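Local atomic coordinates of DnaJ homolog dnj-2 (PDB entry 2QSA), a protein that probably acts as a membrane-bound Hsp40 co-chaperone, its J domain, the part crystallised here, serving to engage and stimulate an Hsp70 partner. Residues P8-G13 against Q97-R102; N16-L21 against T79-Y84. One frame throughout, in Å; residues are numbered along the deposited sequence. Where two conformers were deposited one is given.

Overall arrangement
Both contacts fasten the N-terminal part of the chain to its last two helices, and their centres lie about 11 Å apart. Along the chain of this J-domain construct the order is 8-13, 16-21, 79-84, 97-102, so contact 2 falls within the span bracketed by contact 1. Contact 2, the more buried, sets the short helix 17-20 against helix 75-86; contact 1, nearer the surface, sets the preceding loop against helix 91-101, the next helix in the chain. A disulfide between Cys-12 and Cys-17 ties the two N-terminal segments together, and the Tyr-11 ring meets Tyr-81 edge-to-face. The N-terminal segment is thereby packed against two successive helices beyond the long helix 52-73.

Contact 1. Residues P8-G13 against Q97-R102; sequences PELYCG and QYYRLR
Glu-9 opens the meeting of the loop before helix 17-20 with helix 91-101, an apolar surface contact of this J-domain fold built on tyrosines. In one of its two conformers Glu-9 lies across Tyr-99, CG 4.0 Å from Tyr-99 OH, and its carboxylate makes a weak hydrogen bond to Tyr-95 one turn earlier on the helix. Leu-10 follows and uses two parts of itself on Tyr-98. Its CA sits over one ring face, 4.3 Å from the centroid, as a CH-pi contact. In one of two conformers its CD2 lies over the same face, displaced toward Tyr-98 CD2; their 3.3 Å separation is doubtfully short. That methyl also comes within 4.1 Å of Tyr-99 CE2. At Tyr-11 the pair is T-shaped: Tyr-98 CD1 stands over the Tyr-11 face, 3.6 Å from Tyr-11 CE1, with centroids 4.8 Å apart and planes at 71°. Tyr-98 gets there with CG anti to its own N (chi1 176°), and Arg-102 CD covers its other face. A type II' beta turn from Leu-10 to Gly-13 includes Cys-12, half of the disulfide to Cys-17, and is closed by Gly-13 N bonding to Leu-10 O at 2.8 Å.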
loop_
_atom_site.group_PDB
_atom_site.type_symbol
_atom_site.label_atom_id
_atom_site.label_comp_id
_atom_site.label_asym_id
_atom_site.label_seq_id
_atom_site.Cartn_x
_atom_site.Cartn_y
_atom_site.Cartn_z
ATOM N N PRO A 8 9.609 -6.450 4.546
ATOM C CA PRO A 8 9.203 -5.231 5.277
ATOM C C PRO A 8 9.528 -3.911 4.550
ATOM O O PRO A 8 8.771 -2.937 4.642
ATOM C CB PRO A 8 9.985 -5.347 6.612
ATOM C CG PRO A 8 10.097 -6.832 6.808
ATOM C CD PRO A 8 10.348 -7.401 5.418
ATOM N N GLU A 9 10.649 -3.860 3.828
ATOM C CA GLU A 9 11.044 -2.602 3.204
ATOM C C GLU A 9 10.332 -2.322 1.874
ATOM O O GLU A 9 10.439 -1.223 1.343
ATOM C CB GLU A 9 12.560 -2.497 3.042
ATOM C CG GLU A 9 13.173 -3.607 2.217
ATOM C CD GLU A 9 13.634 -4.784 3.054
ATOM O OE1 GLU A 9 12.920 -5.190 3.998
ATOM O OE2 GLU A 9 14.722 -5.312 2.762
ATOM N N LEU A 10 9.608 -3.299 1.326
ATOM C CA LEU A 10 8.952 -3.061 0.015
ATOM C C LEU A 10 7.455 -2.775 0.166
ATOM O O LEU A 10 6.780 -3.383 0.989
ATOM C CB LEU A 10 9.132 -4.261 -0.935
ATOM C CG LEU A 10 10.558 -4.770 -1.203
ATOM C CD1 LEU A 10 10.510 -5.998 -2.102
ATOM C CD2 LEU A 10 11.399 -3.698 -1.818
ATOM N N TYR A 11 6.951 -1.855 -0.664
ATOM C CA TYR A 11 5.499 -1.643 -0.766
ATOM C C TYR A 11 4.871 -1.414 0.621
ATOM O O TYR A 11 5.366 -0.554 1.374
ATOM C CB TYR A 11 4.879 -2.846 -1.505
ATOM C CG TYR A 11 5.445 -2.989 -2.911
ATOM C CD1 TYR A 11 5.180 -2.001 -3.877
ATOM C CD2 TYR A 11 6.245 -4.090 -3.281
ATOM C CE1 TYR A 11 5.671 -2.109 -5.189
ATOM C CE2 TYR A 11 6.753 -4.195 -4.593
ATOM C CZ TYR A 11 6.446 -3.227 -5.527
ATOM O OH TYR A 11 6.937 -3.342 -6.804
ATOM N N CYS A 12 3.789 -2.142 0.943
ATOM C CA CYS A 12 3.111 -1.951 2.247
ATOM C C CYS A 12 3.706 -2.845 3.355
ATOM O O CYS A 12 3.034 -3.095 4.375
ATOM C CB CYS A 12 1.594 -2.207 2.124
ATOM S SG CYS A 12 0.857 -1.030 0.935
ATOM N N GLY A 13 4.945 -3.288 3.158
ATOM C CA GLY A 13 5.673 -4.027 4.187
ATOM C C GLY A 13 5.061 -5.386 4.435
ATOM O O GLY A 13 4.853 -6.149 3.466
ATOM N N GLN A 97 12.804 -4.081 -9.414
ATOM C CA GLN A 97 11.655 -3.386 -10.024
ATOM C C GLN A 97 11.111 -2.305 -9.089
ATOM O O GLN A 97 10.733 -1.237 -9.551
ATOM C CB GLN A 97 10.523 -4.337 -10.391
ATOM C CG GLN A 97 10.897 -5.448 -11.436
ATOM C CD GLN A 97 11.494 -4.916 -12.729
ATOM O OE1 GLN A 97 11.143 -3.835 -13.211
ATOM N NE2 GLN A 97 12.404 -5.699 -13.308
ATOM N N TYR A 98 11.072 -2.602 -7.790
ATOM C CA TYR A 98 10.599 -1.621 -6.795
ATOM C C TYR A 98 11.500 -0.377 -6.812
ATOM O O TYR A 98 11.040 0.773 -6.987
ATOM C CB TYR A 98 10.588 -2.254 -5.409
ATOM C CG TYR A 98 10.202 -1.298 -4.290
ATOM C CD1 TYR A 98 8.870 -0.934 -4.091
ATOM C CD2 TYR A 98 11.155 -0.787 -3.423
ATOM C CE1 TYR A 98 8.493 -0.125 -3.078
ATOM C CE2 TYR A 98 10.787 0.089 -2.392
ATOM C CZ TYR A 98 9.449 0.396 -2.230
ATOM O OH TYR A 98 9.071 1.254 -1.228
ATOM N N TYR A 99 12.799 -0.600 -6.640
ATOM C CA TYR A 99 13.724 0.537 -6.607
ATOM C C TYR A 99 13.902 1.267 -7.944
ATOM O O TYR A 99 14.008 2.516 -7.955
ATOM C CB TYR A 99 15.045 0.138 -5.927
ATOM C CG TYR A 99 14.891 -0.106 -4.444
ATOM C CD1 TYR A 99 14.582 0.946 -3.558
ATOM C CD2 TYR A 99 15.027 -1.374 -3.907
ATOM C CE1 TYR A 99 14.424 0.719 -2.158
ATOM C CE2 TYR A 99 14.875 -1.613 -2.525
ATOM C CZ TYR A 99 14.584 -0.557 -1.656
ATOM O OH TYR A 99 14.450 -0.824 -0.304
ATOM N N ARG A 100 13.879 0.542 -9.066
ATOM C CA ARG A 100 13.988 1.146 -10.414
ATOM C C ARG A 100 12.888 2.178 -10.679
ATOM O O ARG A 100 13.115 3.247 -11.264
ATOM C CB ARG A 100 13.869 0.081 -11.508
ATOM C CG ARG A 100 14.226 0.597 -12.913
ATOM C CD ARG A 100 13.722 -0.298 -14.041
ATOM N NE ARG A 100 12.264 -0.317 -14.068
ATOM C CZ ARG A 100 11.487 0.602 -14.659
ATOM N NH1 ARG A 100 11.997 1.646 -15.321
ATOM N NH2 ARG A 100 10.177 0.467 -14.596
ATOM N N LEU A 101 11.674 1.824 -10.285
ATOM C CA LEU A 101 10.538 2.678 -10.549
ATOM C C LEU A 101 10.655 3.954 -9.761
ATOM O O LEU A 101 10.275 5.026 -10.246
ATOM C CB LEU A 101 9.237 1.975 -10.193
ATOM C CG LEU A 101 8.349 1.663 -11.373
ATOM C CD1 LEU A 101 6.965 1.364 -10.829
ATOM C CD2 LEU A 101 8.293 2.858 -12.339
ATOM N N ARG A 102 11.193 3.840 -8.553
ATOM C CA ARG A 102 11.337 4.988 -7.654
ATOM C C ARG A 102 12.551 5.847 -7.969
ATOM O O ARG A 102 12.379 6.956 -8.485
ATOM C CB ARG A 102 11.335 4.535 -6.203
ATOM C CG ARG A 102 10.031 3.803 -5.869
ATOM C CD ARG A 102 10.174 2.975 -4.612
ATOM N NE ARG A 102 10.307 3.825 -3.436
ATOM C CZ ARG A 102 9.290 4.463 -2.862
ATOM N NH1 ARG A 102 8.046 4.349 -3.343
ATOM N NH2 ARG A 102 9.512 5.220 -1.794
#

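Contact 2. Residues N16-L21 against T79-Y84; sequences NCYDVL and TNYDYY
Cys-17 and Tyr-81 meet where the short first helix of the J domain, residues 17-20, packs against helix 75-86. The backbone N of Cys-17 donates to Tyr-81 OH at 2.8 Å along a nearly straight line, 170° at the hydrogen, so the phenol oxygen takes up an N-H in the first turn of the helix. On the same residue SG, held in its disulfide, lies obliquely by the Tyr-81 ring, 4.2 Å from its centroid, a sulfur-aromatic contact. Beside this pair runs a second bond: Tyr-18 OH donates to Asp-82 OD1 at 2.5 Å, a short distance, and OD1 accepts on its syn lone pair, on the side of OD2. Ring and carboxylate lie almost in one plane, with OD1 at the ring edge. The Tyr-18 and Tyr-81 side chains run antiparallel alongside each other, touching where Tyr-18 CE2 comes within 4.0 Å of Tyr-81 CD2.

Around these bonds stand the groups that place them. A chi1 of -169° swings the Tyr-81 ring away from its own backbone N and across to helix 17-20, where Tyr-11 and Thr-71 of helix 52-73 are its neighbours. Lys-78, one turn before Asp-82, forms a salt bridge with OD2 and a weak hydrogen bond to Tyr-18 OH; its charge, with Arg-25 in a long, weak ion pair at OD1, would probably favour the ionised carboxylate. Leu-72 of helix 52-73 packs on Tyr-18. Asn-16, at the N-cap, makes the capping bond: OD1 accepts from Tyr-18 N at 2.8 Å, weakly because the angle at the hydrogen is only 127°.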
loop_
_atom_site.group_PDB
_atom_site.type_symbol
_atom_site.label_atom_id
_atom_site.label_comp_id
_atom_site.label_asym_id
_atom_site.label_seq_id
_atom_site.Cartn_x
_atom_site.Cartn_y
_atom_site.Cartn_z
ATOM N N ASN A 16 -0.507 -6.669 2.934
ATOM C CA ASN A 16 -0.815 -6.650 1.485
ATOM C C ASN A 16 -1.527 -5.319 1.161
ATOM O O ASN A 16 -2.468 -4.893 1.867
ATOM C CB ASN A 16 -1.713 -7.869 1.207
ATOM C CG ASN A 16 -2.198 -7.932 -0.236
ATOM O OD1 ASN A 16 -2.596 -6.932 -0.826
ATOM N ND2 ASN A 16 -2.224 -9.138 -0.785
ATOM N N CYS A 17 -1.021 -4.563 0.172
ATOM C CA CYS A 17 -1.598 -3.217 -0.103
ATOM C C CYS A 17 -3.103 -3.259 -0.481
ATOM O O CYS A 17 -3.848 -2.291 -0.183
ATOM C CB CYS A 17 -0.842 -2.502 -1.246
ATOM S SG CYS A 17 0.883 -2.117 -0.921
ATOM N N TYR A 18 -3.521 -4.330 -1.178
ATOM C CA TYR A 18 -4.985 -4.473 -1.435
ATOM C C TYR A 18 -5.739 -4.545 -0.093
ATOM O O TYR A 18 -6.780 -3.898 0.067
ATOM C CB TYR A 18 -5.281 -5.715 -2.232
ATOM C CG TYR A 18 -4.797 -5.686 -3.640
ATOM C CD1 TYR A 18 -5.549 -5.048 -4.658
ATOM C CD2 TYR A 18 -3.595 -6.299 -3.989
ATOM C CE1 TYR A 18 -5.112 -5.076 -6.007
ATOM C CE2 TYR A 18 -3.150 -6.349 -5.344
ATOM C CZ TYR A 18 -3.912 -5.705 -6.333
ATOM O OH TYR A 18 -3.488 -5.750 -7.652
ATOM N N ASP A 19 -5.225 -5.321 0.858
ATOM C CA ASP A 19 -5.898 -5.446 2.171
ATOM C C ASP A 19 -5.888 -4.130 2.928
ATOM O O ASP A 19 -6.849 -3.810 3.608
ATOM C CB ASP A 19 -5.213 -6.497 3.035
ATOM C CG ASP A 19 -5.335 -7.912 2.455
ATOM O OD1 ASP A 19 -6.182 -8.141 1.599
ATOM O OD2 ASP A 19 -4.601 -8.804 2.953
ATOM N N VAL A 20 -4.783 -3.381 2.806
ATOM C CA VAL A 20 -4.701 -2.084 3.483
ATOM C C VAL A 20 -5.875 -1.153 3.127
ATOM O O VAL A 20 -6.436 -0.474 3.988
ATOM C CB VAL A 20 -3.339 -1.354 3.175
ATOM C CG1 VAL A 20 -3.359 0.093 3.708
ATOM C CG2 VAL A 20 -2.170 -2.135 3.800
ATOM N N LEU A 21 -6.224 -1.144 1.843
ATOM C CA LEU A 21 -7.341 -0.346 1.367
ATOM C C LEU A 21 -8.682 -1.078 1.325
ATOM O O LEU A 21 -9.683 -0.498 0.892
ATOM C CB LEU A 21 -6.987 0.235 -0.011
ATOM C CG LEU A 21 -5.768 1.188 0.006
ATOM C CD1 LEU A 21 -5.492 1.693 -1.443
ATOM C CD2 LEU A 21 -6.001 2.395 0.918
ATOM N N THR A 79 1.532 -3.420 -11.696
ATOM C CA THR A 79 1.978 -4.615 -12.439
ATOM C C THR A 79 3.179 -5.244 -11.691
ATOM O O THR A 79 3.222 -6.459 -11.455
ATOM C CB THR A 79 2.348 -4.210 -13.885
ATOM O OG1 THR A 79 1.154 -3.797 -14.565
ATOM C CG2 THR A 79 2.999 -5.394 -14.615
ATOM N N ASN A 80 4.116 -4.394 -11.249
ATOM C CA ASN A 80 5.263 -4.863 -10.446
ATOM C C ASN A 80 4.805 -5.508 -9.132
ATOM O O ASN A 80 5.302 -6.574 -8.722
ATOM C CB ASN A 80 6.199 -3.692 -10.121
ATOM C CG ASN A 80 6.997 -3.221 -11.360
ATOM O OD1 ASN A 80 7.016 -3.900 -12.367
ATOM N ND2 ASN A 80 7.643 -2.071 -11.266
ATOM N N TYR A 81 3.844 -4.858 -8.485
ATOM C CA TYR A 81 3.326 -5.355 -7.202
ATOM C C TYR A 81 2.678 -6.733 -7.328
ATOM O O TYR A 81 3.000 -7.680 -6.558
ATOM C CB TYR A 81 2.293 -4.369 -6.634
ATOM C CG TYR A 81 1.961 -4.738 -5.180
ATOM C CD1 TYR A 81 2.983 -4.801 -4.200
ATOM C CD2 TYR A 81 0.640 -5.049 -4.784
ATOM C CE1 TYR A 81 2.723 -5.159 -2.885
ATOM C CE2 TYR A 81 0.355 -5.420 -3.473
ATOM C CZ TYR A 81 1.380 -5.467 -2.510
ATOM O OH TYR A 81 1.123 -5.789 -1.220
ATOM N N ASP A 82 1.813 -6.858 -8.335
ATOM C CA ASP A 82 1.167 -8.137 -8.592
ATOM C C ASP A 82 2.185 -9.257 -8.898
ATOM O O ASP A 82 2.032 -10.403 -8.444
ATOM C CB ASP A 82 0.162 -7.964 -9.731
ATOM C CG ASP A 82 -1.068 -7.176 -9.308
ATOM O OD1 ASP A 82 -1.318 -6.992 -8.091
ATOM O OD2 ASP A 82 -1.805 -6.709 -10.219
ATOM N N TYR A 83 3.224 -8.924 -9.648
ATOM C CA TYR A 83 4.294 -9.880 -9.940
ATOM C C TYR A 83 5.006 -10.329 -8.638
ATOM O O TYR A 83 5.234 -11.517 -8.398
ATOM C CB TYR A 83 5.289 -9.267 -10.916
ATOM C CG TYR A 83 6.242 -10.314 -11.439
ATOM C CD1 TYR A 83 5.990 -10.956 -12.641
ATOM C CD2 TYR A 83 7.356 -10.669 -10.711
ATOM C CE1 TYR A 83 6.860 -11.918 -13.117
ATOM C CE2 TYR A 83 8.253 -11.621 -11.169
ATOM C CZ TYR A 83 7.982 -12.257 -12.373
ATOM O OH TYR A 83 8.860 -13.211 -12.847
ATOM N N TYR A 84 5.331 -9.355 -7.802
ATOM C CA TYR A 84 5.892 -9.631 -6.462
ATOM C C TYR A 84 5.010 -10.536 -5.596
ATOM O O TYR A 84 5.503 -11.483 -4.979
ATOM C CB TYR A 84 6.056 -8.269 -5.798
ATOM C CG TYR A 84 6.288 -8.239 -4.307
ATOM C CD1 TYR A 84 7.523 -8.662 -3.767
ATOM C CD2 TYR A 84 5.325 -7.659 -3.430
ATOM C CE1 TYR A 84 7.779 -8.567 -2.375
ATOM C CE2 TYR A 84 5.571 -7.569 -2.038
ATOM C CZ TYR A 84 6.786 -7.983 -1.520
ATOM O OH TYR A 84 7.018 -7.846 -0.178
#